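Arginyl-trna synthetase (Thermus thermophilus, PDB 1IQ0) probably catalyses the ATP-dependent attachment of L-arginine to tRNA(Arg), releasing AMP and diphosphate, as a monomeric class I aminoacyl-tRNA synthetase. Local coordinates at residues R100-V112 / Y342-D354. Sequence-based numbering, arbitrary orientation.
Sequences RRPGVVLVEHTSV and YTPKAEETINVVD
L106 and E108 of strand 104-108 pair through their backbones with E348, I350 and V352 of the parallel strand 348-354. E108 N to I350 O (2.8 Å) and V352 N to E108 O (3.0 Å) are nearly straight. Before the first bridge, V104 O accepts E347 N at 2.8 Å and, weakly, E348 N. The CG of E347 lies 3.4 Å from the CA of G103.

L106 packs on one face of the sheet. Its CB meets A346 CB at 3.8 Å. With CG anti to the backbone N (chi1 -171°), the branch extends to P344, and CD2 lies 3.9 Å from P344 CG. E108 extends on this face too, and its CB touches N351 ND2 at 3.6 Å. The carboxylate and amide planes are 39° apart. The E108 carboxylate is held by a salt bridge to K312 of helix 301-312. On the other face V105 CG1 meets I350 CD1 at 4.1 Å, and I350 packs on L136 of helix 120-138. E348 there forms a salt bridge with R141.

Strand 141-149 flanks 104-108, and 380-390 flanks 348-354. This is the parallel core of the class I Rossmann-type catalytic domain, where the loop after strand 104-108 leads to the predicted HIGH region, which begins at V112.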
ATOM      1  N   ARG A 100       9.970 -12.682  10.985  1.00 37.85           N
ATOM      2  CA  ARG A 100       9.410 -13.176   9.739  1.00 40.75           C
ATOM      3  C   ARG A 100       8.456 -14.341   9.972  1.00 42.02           C
ATOM      4  O   ARG A 100       8.749 -15.265  10.733  1.00 42.03           O
ATOM      5  CB  ARG A 100      10.527 -13.618   8.785  1.00 54.91           C
ATOM      6  CG  ARG A 100      10.042 -14.475   7.608  1.00 60.19           C
ATOM      7  CD  ARG A 100       9.024 -13.740   6.733  1.00 61.74           C
ATOM      8  NE  ARG A 100       9.655 -12.828   5.783  1.00 63.57           N
ATOM      9  CZ  ARG A 100      10.395 -13.223   4.750  1.00 68.33           C
ATOM     10  NH1 ARG A 100      10.599 -14.517   4.531  1.00 65.34           N
ATOM     11  NH2 ARG A 100      10.929 -12.324   3.932  1.00 66.64           N
ATOM     12  N   ARG A 101       7.303 -14.273   9.321  1.00 32.62           N
ATOM     13  CA  ARG A 101       6.294 -15.321   9.393  1.00 34.95           C
ATOM     14  C   ARG A 101       6.196 -15.908   7.986  1.00 35.31           C
ATOM     15  O   ARG A 101       6.025 -15.176   7.018  1.00 36.11           O
ATOM     16  CB  ARG A 101       4.945 -14.734   9.814  1.00 47.30           C
ATOM     17  CG  ARG A 101       4.838 -14.430  11.299  1.00 52.94           C
ATOM     18  CD  ARG A 101       3.576 -13.642  11.603  1.00 58.78           C
ATOM     19  NE  ARG A 101       3.683 -12.259  11.142  1.00 58.64           N
ATOM     20  CZ  ARG A 101       2.656 -11.421  11.039  1.00 57.54           C
ATOM     21  NH1 ARG A 101       1.432 -11.819  11.360  1.00 53.57           N
ATOM     22  NH2 ARG A 101       2.856 -10.179  10.618  1.00 59.33           N
ATOM     23  N   PRO A 102       6.332 -17.235   7.851  1.00 42.82           N
ATOM     24  CA  PRO A 102       6.248 -17.862   6.526  1.00 41.54           C
ATOM     25  C   PRO A 102       4.857 -17.739   5.906  1.00 38.09           C
ATOM     26  O   PRO A 102       3.872 -17.497   6.609  1.00 34.36           O
ATOM     27  CB  PRO A 102       6.629 -19.313   6.808  1.00 78.84           C
ATOM     28  CG  PRO A 102       7.559 -19.193   7.974  1.00 80.30           C
ATOM     29  CD  PRO A 102       6.835 -18.197   8.846  1.00 79.25           C
ATOM     30  N   GLY A 103       4.783 -17.913   4.588  1.00 39.03           N
ATOM     31  CA  GLY A 103       3.506 -17.814   3.902  1.00 36.88           C
ATOM     32  C   GLY A 103       3.451 -16.588   3.015  1.00 34.48           C
ATOM     33  O   GLY A 103       3.343 -15.467   3.498  1.00 36.76           O
ATOM     34  N   VAL A 104       3.521 -16.805   1.708  1.00 25.51           N
ATOM     35  CA  VAL A 104       3.498 -15.717   0.750  1.00 21.25           C
ATOM     36  C   VAL A 104       2.204 -14.909   0.707  1.00 22.27           C
ATOM     37  O   VAL A 104       1.105 -15.456   0.721  1.00 23.84           O
ATOM     38  CB  VAL A 104       3.786 -16.238  -0.680  1.00 21.65           C
ATOM     39  CG1 VAL A 104       3.545 -15.127  -1.708  1.00 18.33           C
ATOM     40  CG2 VAL A 104       5.229 -16.736  -0.776  1.00 17.03           C
ATOM     41  N   VAL A 105       2.365 -13.590   0.684  1.00 20.51           N
ATOM     42  CA  VAL A 105       1.252 -12.663   0.552  1.00 18.49           C
ATOM     43  C   VAL A 105       1.583 -12.044  -0.806  1.00 19.37           C
ATOM     44  O   VAL A 105       2.577 -11.346  -0.950  1.00 17.96           O
ATOM     45  CB  VAL A 105       1.259 -11.569   1.643  1.00 24.27           C
ATOM     46  CG1 VAL A 105       0.194 -10.535   1.330  1.00 22.24           C
ATOM     47  CG2 VAL A 105       0.978 -12.192   3.014  1.00 19.29           C
ATOM     48  N   LEU A 106       0.772 -12.340  -1.811  1.00 19.62           N
ATOM     49  CA  LEU A 106       1.024 -11.841  -3.157  1.00 18.14           C
ATOM     50  C   LEU A 106       0.248 -10.568  -3.441  1.00 18.45           C
ATOM     51  O   LEU A 106      -0.986 -10.567  -3.473  1.00 18.97           O
ATOM     52  CB  LEU A 106       0.653 -12.913  -4.178  1.00 20.26           C
ATOM     53  CG  LEU A 106       1.042 -12.664  -5.633  1.00 18.91           C
ATOM     54  CD1 LEU A 106       2.563 -12.537  -5.750  1.00 18.55           C
ATOM     55  CD2 LEU A 106       0.542 -13.820  -6.483  1.00 21.83           C
ATOM     56  N   VAL A 107       0.978  -9.480  -3.646  1.00 17.28           N
ATOM     57  CA  VAL A 107       0.356  -8.200  -3.933  1.00 19.26           C
ATOM     58  C   VAL A 107       0.438  -7.875  -5.417  1.00 19.68           C
ATOM     59  O   VAL A 107       1.525  -7.842  -5.991  1.00 20.19           O
ATOM     60  CB  VAL A 107       1.044  -7.057  -3.148  1.00 21.40           C
ATOM     61  CG1 VAL A 107       0.358  -5.728  -3.448  1.00 20.10           C
ATOM     62  CG2 VAL A 107       1.000  -7.359  -1.654  1.00 18.48           C
ATOM     63  N   GLU A 108      -0.712  -7.653  -6.045  1.00 20.41           N
ATOM     64  CA  GLU A 108      -0.715  -7.277  -7.454  1.00 20.72           C
ATOM     65  C   GLU A 108      -1.145  -5.824  -7.577  1.00 20.96           C
ATOM     66  O   GLU A 108      -2.187  -5.425  -7.061  1.00 18.47           O
ATOM     67  CB  GLU A 108      -1.678  -8.137  -8.287  1.00 17.86           C
ATOM     68  CG  GLU A 108      -1.764  -7.622  -9.742  1.00 18.41           C
ATOM     69  CD  GLU A 108      -2.823  -8.323 -10.589  1.00 23.75           C
ATOM     70  OE1 GLU A 108      -3.499  -7.627 -11.370  1.00 28.13           O
ATOM     71  OE2 GLU A 108      -2.974  -9.558 -10.491  1.00 23.50           O
ATOM     72  N   HIS A 109      -0.330  -5.030  -8.250  1.00 19.98           N
ATOM     73  CA  HIS A 109      -0.664  -3.632  -8.457  1.00 20.73           C
ATOM     74  C   HIS A 109      -0.032  -3.140  -9.751  1.00 21.48           C
ATOM     75  O   HIS A 109       0.769  -3.858 -10.359  1.00 20.87           O
ATOM     76  CB  HIS A 109      -0.253  -2.785  -7.239  1.00 16.39           C
ATOM     77  CG  HIS A 109       1.224  -2.675  -7.016  1.00 18.96           C
ATOM     78  ND1 HIS A 109       2.057  -1.997  -7.879  1.00 21.83           N
ATOM     79  CD2 HIS A 109       1.996  -3.051  -5.966  1.00 13.37           C
ATOM     80  CE1 HIS A 109       3.275  -1.953  -7.368  1.00 16.36           C
ATOM     81  NE2 HIS A 109       3.265  -2.583  -6.208  1.00 19.57           N
ATOM     82  N   THR A 110      -0.413  -1.933 -10.165  1.00 18.83           N
ATOM     83  CA  THR A 110       0.042  -1.316 -11.409  1.00 18.70           C
ATOM     84  C   THR A 110      -0.749  -2.040 -12.505  1.00 19.00           C
ATOM     85  O   THR A 110      -1.909  -1.708 -12.741  1.00 16.66           O
ATOM     86  CB  THR A 110       1.569  -1.475 -11.612  1.00 19.50           C
ATOM     87  OG1 THR A 110       2.257  -1.000 -10.447  1.00 20.23           O
ATOM     88  CG2 THR A 110       2.041  -0.644 -12.820  1.00 17.27           C
ATOM     89  N   SER A 111      -0.148  -3.036 -13.153  1.00 16.18           N
ATOM     90  CA  SER A 111      -0.857  -3.810 -14.175  1.00 13.05           C
ATOM     91  C   SER A 111      -1.673  -2.968 -15.142  1.00 14.27           C
ATOM     92  O   SER A 111      -2.873  -3.180 -15.284  1.00 14.54           O
ATOM     93  CB  SER A 111      -1.805  -4.809 -13.503  1.00 16.44           C
ATOM     94  OG  SER A 111      -1.105  -5.682 -12.641  1.00 17.52           O
ATOM     95  N   VAL A 112      -1.038  -2.026 -15.818  1.00 20.12           N
ATOM     96  CA  VAL A 112      -1.767  -1.176 -16.753  1.00 21.75           C
ATOM     97  C   VAL A 112      -1.620  -1.703 -18.169  1.00 21.56           C
ATOM     98  O   VAL A 112      -0.682  -2.447 -18.466  1.00 20.87           O
ATOM     99  CB  VAL A 112      -1.232   0.277 -16.724  1.00 26.48           C
ATOM    100  CG1 VAL A 112      -1.339   0.844 -15.310  1.00 29.71           C
ATOM    101  CG2 VAL A 112       0.212   0.307 -17.190  1.00 27.52           C
ATOM    102  N   TYR A 342       6.884 -22.289 -11.870  1.00 28.51           N
ATOM    103  CA  TYR A 342       6.713 -21.720 -10.539  1.00 27.60           C
ATOM    104  C   TYR A 342       5.331 -21.165 -10.230  1.00 25.42           C
ATOM    105  O   TYR A 342       4.673 -20.579 -11.085  1.00 23.96           O
ATOM    106  CB  TYR A 342       7.743 -20.602 -10.346  1.00 26.80           C
ATOM    107  CG  TYR A 342       7.540 -19.751  -9.109  1.00 25.43           C
ATOM    108  CD1 TYR A 342       8.109 -20.112  -7.891  1.00 24.95           C
ATOM    109  CD2 TYR A 342       6.789 -18.574  -9.163  1.00 23.90           C
ATOM    110  CE1 TYR A 342       7.940 -19.322  -6.750  1.00 24.06           C
ATOM    111  CE2 TYR A 342       6.609 -17.776  -8.029  1.00 25.02           C
ATOM    112  CZ  TYR A 342       7.189 -18.156  -6.826  1.00 25.39           C
ATOM    113  OH  TYR A 342       7.033 -17.370  -5.703  1.00 28.20           O
ATOM    114  N   THR A 343       4.921 -21.359  -8.981  1.00 26.41           N
ATOM    115  CA  THR A 343       3.667 -20.856  -8.440  1.00 26.86           C
ATOM    116  C   THR A 343       4.048 -20.254  -7.090  1.00 26.91           C
ATOM    117  O   THR A 343       4.796 -20.868  -6.327  1.00 28.69           O
ATOM    118  CB  THR A 343       2.659 -21.971  -8.166  1.00 40.30           C
ATOM    119  OG1 THR A 343       2.249 -22.575  -9.396  1.00 51.48           O
ATOM    120  CG2 THR A 343       1.466 -21.409  -7.472  1.00 34.49           C
ATOM    121  N   PRO A 344       3.529 -19.056  -6.767  1.00 30.31           N
ATOM    122  CA  PRO A 344       3.842 -18.399  -5.492  1.00 27.45           C
ATOM    123  C   PRO A 344       3.248 -19.122  -4.285  1.00 30.30           C
ATOM    124  O   PRO A 344       3.709 -18.937  -3.156  1.00 31.50           O
ATOM    125  CB  PRO A 344       3.230 -17.002  -5.646  1.00 23.24           C
ATOM    126  CG  PRO A 344       2.978 -16.851  -7.116  1.00 21.87           C
ATOM    127  CD  PRO A 344       2.616 -18.226  -7.570  1.00 24.01           C
ATOM    128  N   LYS A 345       2.224 -19.938  -4.518  1.00 20.99           N
ATOM    129  CA  LYS A 345       1.556 -20.652  -3.425  1.00 23.89           C
ATOM    130  C   LYS A 345       1.132 -19.640  -2.357  1.00 21.97           C
ATOM    131  O   LYS A 345       1.335 -19.856  -1.164  1.00 25.02           O
ATOM    132  CB  LYS A 345       2.496 -21.688  -2.795  1.00 44.93           C
ATOM    133  CG  LYS A 345       2.941 -22.811  -3.720  1.00 51.14           C
ATOM    134  CD  LYS A 345       3.773 -23.833  -2.950  1.00 53.00           C
ATOM    135  CE  LYS A 345       4.217 -24.995  -3.824  1.00 56.64           C
ATOM    136  NZ  LYS A 345       5.164 -24.576  -4.892  1.00 58.49           N
ATOM    137  N   ALA A 346       0.537 -18.536  -2.791  1.00 24.38           N
ATOM    138  CA  ALA A 346       0.124 -17.483  -1.872  1.00 23.31           C
ATOM    139  C   ALA A 346      -0.929 -17.906  -0.864  1.00 23.55           C
ATOM    140  O   ALA A 346      -1.916 -18.548  -1.214  1.00 24.31           O
ATOM    141  CB  ALA A 346      -0.377 -16.277  -2.656  1.00 17.82           C
ATOM    142  N   GLU A 347      -0.706 -17.525   0.391  1.00 23.41           N
ATOM    143  CA  GLU A 347      -1.640 -17.807   1.485  1.00 24.72           C
ATOM    144  C   GLU A 347      -2.695 -16.716   1.428  1.00 22.73           C
ATOM    145  O   GLU A 347      -3.825 -16.900   1.872  1.00 24.20           O
ATOM    146  CB  GLU A 347      -0.930 -17.719   2.838  1.00 35.72           C
ATOM    147  CG  GLU A 347       0.295 -18.593   2.967  1.00 46.76           C
ATOM    148  CD  GLU A 347      -0.034 -20.003   3.401  1.00 55.96           C
ATOM    149  OE1 GLU A 347      -0.858 -20.659   2.730  1.00 56.36           O
ATOM    150  OE2 GLU A 347       0.538 -20.454   4.415  1.00 61.73           O
ATOM    151  N   GLU A 348      -2.296 -15.566   0.893  1.00 19.96           N
ATOM    152  CA  GLU A 348      -3.174 -14.407   0.765  1.00 20.62           C
ATOM    153  C   GLU A 348      -2.808 -13.610  -0.474  1.00 18.55           C
ATOM    154  O   GLU A 348      -1.642 -13.517  -0.835  1.00 18.69           O
ATOM    155  CB  GLU A 348      -3.025 -13.465   1.971  1.00 26.66           C
ATOM    156  CG  GLU A 348      -3.419 -14.053   3.309  1.00 31.11           C
ATOM    157  CD  GLU A 348      -3.332 -13.037   4.440  1.00 29.37           C
ATOM    158  OE1 GLU A 348      -3.965 -11.962   4.335  1.00 30.80           O
ATOM    159  OE2 GLU A 348      -2.633 -13.320   5.435  1.00 31.13           O
ATOM    160  N   THR A 349      -3.804 -13.017  -1.113  1.00 18.31           N
ATOM    161  CA  THR A 349      -3.544 -12.194  -2.275  1.00 19.40           C
ATOM    162  C   THR A 349      -4.215 -10.860  -2.067  1.00 17.35           C
ATOM    163  O   THR A 349      -5.245 -10.766  -1.388  1.00 16.68           O
ATOM    164  CB  THR A 349      -4.097 -12.812  -3.575  1.00 22.07           C
ATOM    165  OG1 THR A 349      -5.501 -13.044  -3.436  1.00 22.91           O
ATOM    166  CG2 THR A 349      -3.386 -14.121  -3.890  1.00 19.09           C
ATOM    167  N   ILE A 350      -3.618  -9.826  -2.645  1.00 13.38           N
ATOM    168  CA  ILE A 350      -4.165  -8.491  -2.557  1.00 14.44           C
ATOM    169  C   ILE A 350      -4.112  -7.855  -3.940  1.00 14.59           C
ATOM    170  O   ILE A 350      -3.043  -7.700  -4.528  1.00 18.51           O
ATOM    171  CB  ILE A 350      -3.367  -7.622  -1.566  1.00 22.04           C
ATOM    172  CG1 ILE A 350      -3.491  -8.199  -0.150  1.00 24.24           C
ATOM    173  CG2 ILE A 350      -3.879  -6.184  -1.609  1.00 22.20           C
ATOM    174  CD1 ILE A 350      -2.572  -7.529   0.874  1.00 22.75           C
ATOM    175  N   ASN A 351      -5.279  -7.512  -4.467  1.00 19.18           N
ATOM    176  CA  ASN A 351      -5.353  -6.876  -5.772  1.00 23.69           C
ATOM    177  C   ASN A 351      -5.700  -5.406  -5.568  1.00 23.54           C
ATOM    178  O   ASN A 351      -6.748  -5.082  -5.005  1.00 22.63           O
ATOM    179  CB  ASN A 351      -6.434  -7.540  -6.637  1.00 23.98           C
ATOM    180  CG  ASN A 351      -6.024  -8.915  -7.150  1.00 21.64           C
ATOM    181  OD1 ASN A 351      -6.815  -9.606  -7.799  1.00 26.72           O
ATOM    182  ND2 ASN A 351      -4.791  -9.316  -6.866  1.00 16.23           N
ATOM    183  N   VAL A 352      -4.813  -4.523  -6.014  1.00 21.33           N
ATOM    184  CA  VAL A 352      -5.053  -3.093  -5.898  1.00 22.45           C
ATOM    185  C   VAL A 352      -5.808  -2.701  -7.162  1.00 25.71           C
ATOM    186  O   VAL A 352      -5.270  -2.777  -8.266  1.00 26.99           O
ATOM    187  CB  VAL A 352      -3.728  -2.306  -5.800  1.00 18.42           C
ATOM    188  CG1 VAL A 352      -4.018  -0.813  -5.596  1.00 15.89           C
ATOM    189  CG2 VAL A 352      -2.895  -2.850  -4.642  1.00 14.55           C
ATOM    190  N   VAL A 353      -7.055  -2.278  -7.004  1.00 20.47           N
ATOM    191  CA  VAL A 353      -7.863  -1.945  -8.171  1.00 25.07           C
ATOM    192  C   VAL A 353      -8.744  -0.710  -8.095  1.00 28.44           C
ATOM    193  O   VAL A 353      -9.238  -0.334  -7.032  1.00 27.08           O
ATOM    194  CB  VAL A 353      -8.788  -3.123  -8.538  1.00 31.13           C
ATOM    195  CG1 VAL A 353      -7.964  -4.322  -8.980  1.00 34.32           C
ATOM    196  CG2 VAL A 353      -9.641  -3.493  -7.340  1.00 27.13           C
ATOM    197  N   ASP A 354      -8.936  -0.098  -9.258  1.00 37.73           N
ATOM    198  CA  ASP A 354      -9.789   1.070  -9.414  1.00 41.50           C
ATOM    199  C   ASP A 354     -11.188   0.606  -9.014  1.00 43.99           C
ATOM    200  O   ASP A 354     -11.615  -0.478  -9.410  1.00 47.58           O
ATOM    201  CB  ASP A 354      -9.758   1.505 -10.887  1.00 50.94           C
ATOM    202  CG  ASP A 354     -10.813   2.539 -11.227  1.00 57.19           C
ATOM    203  OD1 ASP A 354     -10.868   2.949 -12.406  1.00 59.63           O
ATOM    204  OD2 ASP A 354     -11.585   2.942 -10.332  1.00 60.98           O
TER
HETATM  205  O   HOH W   1       3.156 -19.596   0.593  1.00 29.47           O